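Long-range contact in single-stranded-DNA-specific exonuclease RecJ (Thermus thermophilus, PDB 2ZXR), which degrades single-stranded DNA in the 5' to 3' direction as a divalent-cation-dependent exonuclease, with no detectable activity on single-stranded RNA: residues A[498-510]-A[521-533]. Numbering follows the deposited sequence.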
loop_
_atom_site.group_PDB
_atom_site.type_symbol
_atom_site.label_atom_id
_atom_site.label_comp_id
_atom_site.label_asym_id
_atom_site.label_seq_id
_atom_site.Cartn_x
_atom_site.Cartn_y
_atom_site.Cartn_z
ATOM N N ALA A 498 10.298 -15.572 21.940
ATOM C CA ALA A 498 11.561 -15.193 22.559
ATOM C C ALA A 498 12.278 -14.389 21.459
ATOM O O ALA A 498 12.626 -14.915 20.396
ATOM C CB ALA A 498 12.377 -16.433 22.941
ATOM N N LEU A 499 12.471 -13.107 21.713
ATOM C CA LEU A 499 13.117 -12.243 20.742
ATOM C C LEU A 499 14.635 -12.227 20.886
ATOM O O LEU A 499 15.175 -12.378 21.989
ATOM C CB LEU A 499 12.588 -10.811 20.886
ATOM C CG LEU A 499 11.085 -10.539 20.749
ATOM C CD1 LEU A 499 10.557 -11.237 19.503
ATOM C CD2 LEU A 499 10.352 -11.016 21.983
ATOM N N PRO A 500 15.352 -12.059 19.767
ATOM C CA PRO A 500 16.807 -12.030 19.917
ATOM C C PRO A 500 17.176 -10.884 20.863
ATOM O O PRO A 500 16.326 -10.055 21.210
ATOM C CB PRO A 500 17.308 -11.830 18.483
ATOM C CG PRO A 500 16.104 -11.326 17.720
ATOM C CD PRO A 500 14.954 -12.041 18.352
ATOM N N PRO A 501 18.441 -10.832 21.315
ATOM C CA PRO A 501 18.847 -9.756 22.231
ATOM C C PRO A 501 18.625 -8.355 21.657
ATOM O O PRO A 501 18.404 -7.388 22.392
ATOM C CB PRO A 501 20.319 -10.077 22.515
ATOM C CG PRO A 501 20.751 -10.867 21.309
ATOM C CD PRO A 501 19.566 -11.735 21.009
ATOM N N GLU A 502 18.690 -8.258 20.338
ATOM C CA GLU A 502 18.466 -7.000 19.652
ATOM C C GLU A 502 17.558 -7.253 18.464
ATOM O O GLU A 502 17.748 -8.224 17.716
ATOM C CB GLU A 502 19.779 -6.411 19.151
ATOM C CG GLU A 502 20.318 -5.255 19.973
ATOM C CD GLU A 502 21.289 -4.419 19.157
ATOM O OE1 GLU A 502 21.858 -3.437 19.689
ATOM O OE2 GLU A 502 21.476 -4.755 17.962
ATOM N N VAL A 503 16.579 -6.373 18.276
ATOM C CA VAL A 503 15.646 -6.516 17.166
ATOM C C VAL A 503 15.464 -5.246 16.349
ATOM O O VAL A 503 15.833 -4.140 16.759
ATOM C CB VAL A 503 14.238 -6.937 17.658
ATOM C CG1 VAL A 503 14.289 -8.286 18.346
ATOM C CG2 VAL A 503 13.698 -5.887 18.603
ATOM N N GLU A 504 14.890 -5.430 15.174
ATOM C CA GLU A 504 14.561 -4.339 14.276
ATOM C C GLU A 504 13.079 -4.565 14.012
ATOM O O GLU A 504 12.653 -5.701 13.861
ATOM C CB GLU A 504 15.337 -4.454 12.966
ATOM C CG GLU A 504 16.466 -3.486 12.879
ATOM C CD GLU A 504 17.237 -3.616 11.609
ATOM O OE1 GLU A 504 17.947 -2.642 11.308
ATOM O OE2 GLU A 504 17.145 -4.672 10.923
ATOM N N VAL A 505 12.301 -3.495 13.969
ATOM C CA VAL A 505 10.863 -3.612 13.741
ATOM C C VAL A 505 10.366 -2.620 12.711
ATOM O O VAL A 505 10.723 -1.442 12.776
ATOM C CB VAL A 505 10.055 -3.313 15.016
ATOM C CG1 VAL A 505 8.542 -3.320 14.677
ATOM C CG2 VAL A 505 10.375 -4.333 16.105
ATOM N N ALA A 506 9.537 -3.098 11.778
ATOM C CA ALA A 506 8.919 -2.254 10.770
ATOM C C ALA A 506 7.496 -2.181 11.298
ATOM O O ALA A 506 6.793 -3.197 11.320
ATOM C CB ALA A 506 8.934 -2.918 9.434
ATOM N N GLY A 507 7.047 -1.006 11.737
ATOM C CA GLY A 507 5.708 -0.971 12.285
ATOM C C GLY A 507 4.804 0.203 12.008
ATOM O O GLY A 507 5.258 1.278 11.651
ATOM N N LEU A 508 3.510 -0.023 12.214
ATOM C CA LEU A 508 2.483 0.995 12.011
ATOM C C LEU A 508 2.239 1.746 13.315
ATOM O O LEU A 508 2.015 1.121 14.361
ATOM C CB LEU A 508 1.174 0.321 11.571
ATOM C CG LEU A 508 1.260 -0.461 10.258
ATOM C CD1 LEU A 508 0.130 -1.541 10.172
ATOM C CD2 LEU A 508 1.158 0.556 9.098
ATOM N N LEU A 509 2.270 3.071 13.254
ATOM C CA LEU A 509 2.015 3.894 14.433
ATOM C C LEU A 509 0.508 3.775 14.663
ATOM O O LEU A 509 -0.289 4.143 13.798
ATOM C CB LEU A 509 2.347 5.366 14.171
ATOM C CG LEU A 509 2.828 6.223 15.359
ATOM C CD1 LEU A 509 2.348 7.619 15.150
ATOM C CD2 LEU A 509 2.390 5.683 16.727
ATOM N N SER A 510 0.112 3.289 15.828
ATOM C CA SER A 510 -1.306 3.105 16.088
ATOM C C SER A 510 -1.851 3.907 17.263
ATOM O O SER A 510 -1.148 4.158 18.258
ATOM C CB SER A 510 -1.574 1.622 16.352
ATOM O OG SER A 510 -0.793 0.837 15.487
ATOM N N GLU A 521 0.819 3.308 20.215
ATOM C CA GLU A 521 1.720 2.172 20.190
ATOM C C GLU A 521 2.031 1.762 18.779
ATOM O O GLU A 521 1.522 2.347 17.828
ATOM C CB GLU A 521 1.047 1.014 20.925
ATOM C CG GLU A 521 0.425 1.463 22.242
ATOM C CD GLU A 521 -0.406 0.389 22.907
ATOM O OE1 GLU A 521 -0.089 0.057 24.070
ATOM O OE2 GLU A 521 -1.368 -0.113 22.271
ATOM N N VAL A 522 2.859 0.737 18.646
ATOM C CA VAL A 522 3.228 0.261 17.332
ATOM C C VAL A 522 2.807 -1.179 17.121
ATOM O O VAL A 522 3.018 -2.041 17.971
ATOM C CB VAL A 522 4.758 0.402 17.088
ATOM C CG1 VAL A 522 5.146 -0.248 15.793
ATOM C CG2 VAL A 522 5.138 1.866 17.040
ATOM N N GLN A 523 2.185 -1.418 15.980
ATOM C CA GLN A 523 1.738 -2.739 15.605
ATOM C C GLN A 523 2.804 -3.181 14.628
ATOM O O GLN A 523 2.919 -2.618 13.537
ATOM C CB GLN A 523 0.394 -2.647 14.883
ATOM C CG GLN A 523 -0.184 -3.985 14.438
ATOM C CD GLN A 523 -0.799 -4.760 15.599
ATOM O OE1 GLN A 523 -1.510 -4.188 16.432
ATOM N NE2 GLN A 523 -0.544 -6.071 15.646
ATOM N N ALA A 524 3.578 -4.184 15.005
ATOM C CA ALA A 524 4.639 -4.659 14.128
ATOM C C ALA A 524 4.120 -5.434 12.907
ATOM O O ALA A 524 3.280 -6.309 13.055
ATOM C CB ALA A 524 5.617 -5.526 14.925
ATOM N N VAL A 525 4.603 -5.091 11.708
ATOM C CA VAL A 525 4.227 -5.805 10.493
ATOM C C VAL A 525 5.374 -6.781 10.208
ATOM O O VAL A 525 5.157 -7.882 9.678
ATOM C CB VAL A 525 4.002 -4.873 9.263
ATOM C CG1 VAL A 525 2.962 -3.816 9.588
ATOM C CG2 VAL A 525 5.289 -4.233 8.848
ATOM N N ASP A 526 6.602 -6.380 10.517
ATOM C CA ASP A 526 7.719 -7.309 10.363
ATOM C C ASP A 526 8.660 -7.049 11.524
ATOM O O ASP A 526 8.710 -5.938 12.061
ATOM C CB ASP A 526 8.464 -7.178 9.026
ATOM C CG ASP A 526 9.276 -8.453 8.679
ATOM O OD1 ASP A 526 9.216 -9.443 9.452
ATOM O OD2 ASP A 526 9.976 -8.482 7.636
ATOM N N LEU A 527 9.385 -8.090 11.912
ATOM C CA LEU A 527 10.304 -8.028 13.041
ATOM C C LEU A 527 11.463 -8.996 12.776
ATOM O O LEU A 527 11.239 -10.115 12.280
ATOM C CB LEU A 527 9.524 -8.414 14.302
ATOM C CG LEU A 527 10.175 -8.656 15.657
ATOM C CD1 LEU A 527 9.058 -8.893 16.662
ATOM C CD2 LEU A 527 11.097 -9.876 15.612
ATOM N N ARG A 528 12.688 -8.579 13.115
ATOM C CA ARG A 528 13.855 -9.420 12.860
ATOM C C ARG A 528 15.129 -9.048 13.628
ATOM O O ARG A 528 15.226 -7.990 14.251
ATOM C CB ARG A 528 14.188 -9.367 11.370
ATOM C CG ARG A 528 14.749 -8.009 10.955
ATOM C CD ARG A 528 15.139 -7.932 9.483
ATOM N NE ARG A 528 15.844 -6.681 9.187
ATOM C CZ ARG A 528 16.341 -6.362 7.994
ATOM N NH1 ARG A 528 16.211 -7.199 6.975
ATOM N NH2 ARG A 528 16.965 -5.207 7.817
ATOM N N LYS A 529 16.108 -9.941 13.573
ATOM C CA LYS A 529 17.400 -9.681 14.181
ATOM C C LYS A 529 17.952 -8.700 13.154
ATOM O O LYS A 529 17.759 -8.892 11.959
ATOM C CB LYS A 529 18.239 -10.959 14.215
ATOM C CG LYS A 529 19.731 -10.741 14.444
ATOM C CD LYS A 529 20.481 -12.078 14.484
ATOM C CE LYS A 529 21.972 -11.884 14.718
ATOM N NZ LYS A 529 22.563 -10.975 13.698
ATOM N N PRO A 530 18.631 -7.635 13.598
ATOM C CA PRO A 530 19.178 -6.646 12.657
ATOM C C PRO A 530 19.906 -7.271 11.472
ATOM O O PRO A 530 20.604 -8.261 11.622
ATOM C CB PRO A 530 20.100 -5.812 13.544
ATOM C CG PRO A 530 19.412 -5.887 14.888
ATOM C CD PRO A 530 19.049 -7.342 14.978
ATOM N N GLU A 531 19.738 -6.696 10.289
ATOM C CA GLU A 531 20.388 -7.230 9.098
ATOM C C GLU A 531 20.679 -6.139 8.082
ATOM O O GLU A 531 20.581 -4.943 8.374
ATOM C CB GLU A 531 19.497 -8.289 8.437
ATOM C CG GLU A 531 19.180 -9.474 9.343
ATOM C CD GLU A 531 18.117 -10.410 8.773
ATOM O OE1 GLU A 531 17.677 -11.329 9.511
ATOM O OE2 GLU A 531 17.722 -10.228 7.596
ATOM N N ALA A 532 21.033 -6.571 6.878
ATOM C CA ALA A 532 21.318 -5.648 5.795
ATOM C C ALA A 532 20.151 -4.679 5.793
ATOM O O ALA A 532 19.002 -5.085 6.005
ATOM C CB ALA A 532 21.390 -6.403 4.458
ATOM N N LEU A 533 20.445 -3.403 5.572
ATOM C CA LEU A 533 19.417 -2.374 5.554
ATOM C C LEU A 533 19.726 -1.481 4.369
ATOM O O LEU A 533 20.747 -0.818 4.358
ATOM C CB LEU A 533 19.489 -1.578 6.854
ATOM C CG LEU A 533 18.219 -0.925 7.397
ATOM C CD1 LEU A 533 18.574 -0.055 8.615
ATOM C CD2 LEU A 533 17.564 -0.098 6.304
#
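From S510 paired with E521 to E504 paired with R528, strands 503-510 and 521-528 run antiparallel as the arms of a beta hairpin. The register slips by one residue at a classic bulge, where V525 and D526 both face A506: A506 O accepts V525 N at 2.9 Å and, more loosely, D526 N at 3.3 Å. Here the second strand turns a corner; its 526-528 portion lies almost exactly antiparallel to 503-510 (171°), whereas 521-524 crosses it at 133°.

On the face bearing V505, L527, A524 and V522 the contact is apolar. V505 sets CG1 against A524 CB at 3.7 Å, its CG1 standing anti to the backbone N, and V522 CG1 fills the spot beside G507 CA, where the glycine has no side chain to obstruct it. From the preceding loop L499 crosses the L527 side chain at about a right angle, its CD1 4.0 Å from L527 CD1.

The other face carries the charged pair. E504 and R528 lie side by side, carboxylate and guanidinium planes 16° apart, and a single oxygen, E504 OE2, takes both R528 NE (3.0 Å) and R528 NH2 (3.2 Å) at the guanidinium edge. The same NH2 donates to A532 O, while E531 CB sits over one guanidinium face, and W7 of strand 5-9 makes a cation-pi contact with the arginine. P530 CA lies 3.3 Å from E504 OE2, and P530 CD packs against E502 O.

Such a bulged, sharply bent hairpin suits the curved sheet of an OB domain, here bordered by strands 462-466 and 487-492. With E504 buried, the two arginine N-H groups probably stabilise its negative charge, and the further bond to A532 O ties the chain leaving the hairpin to the same ion pair.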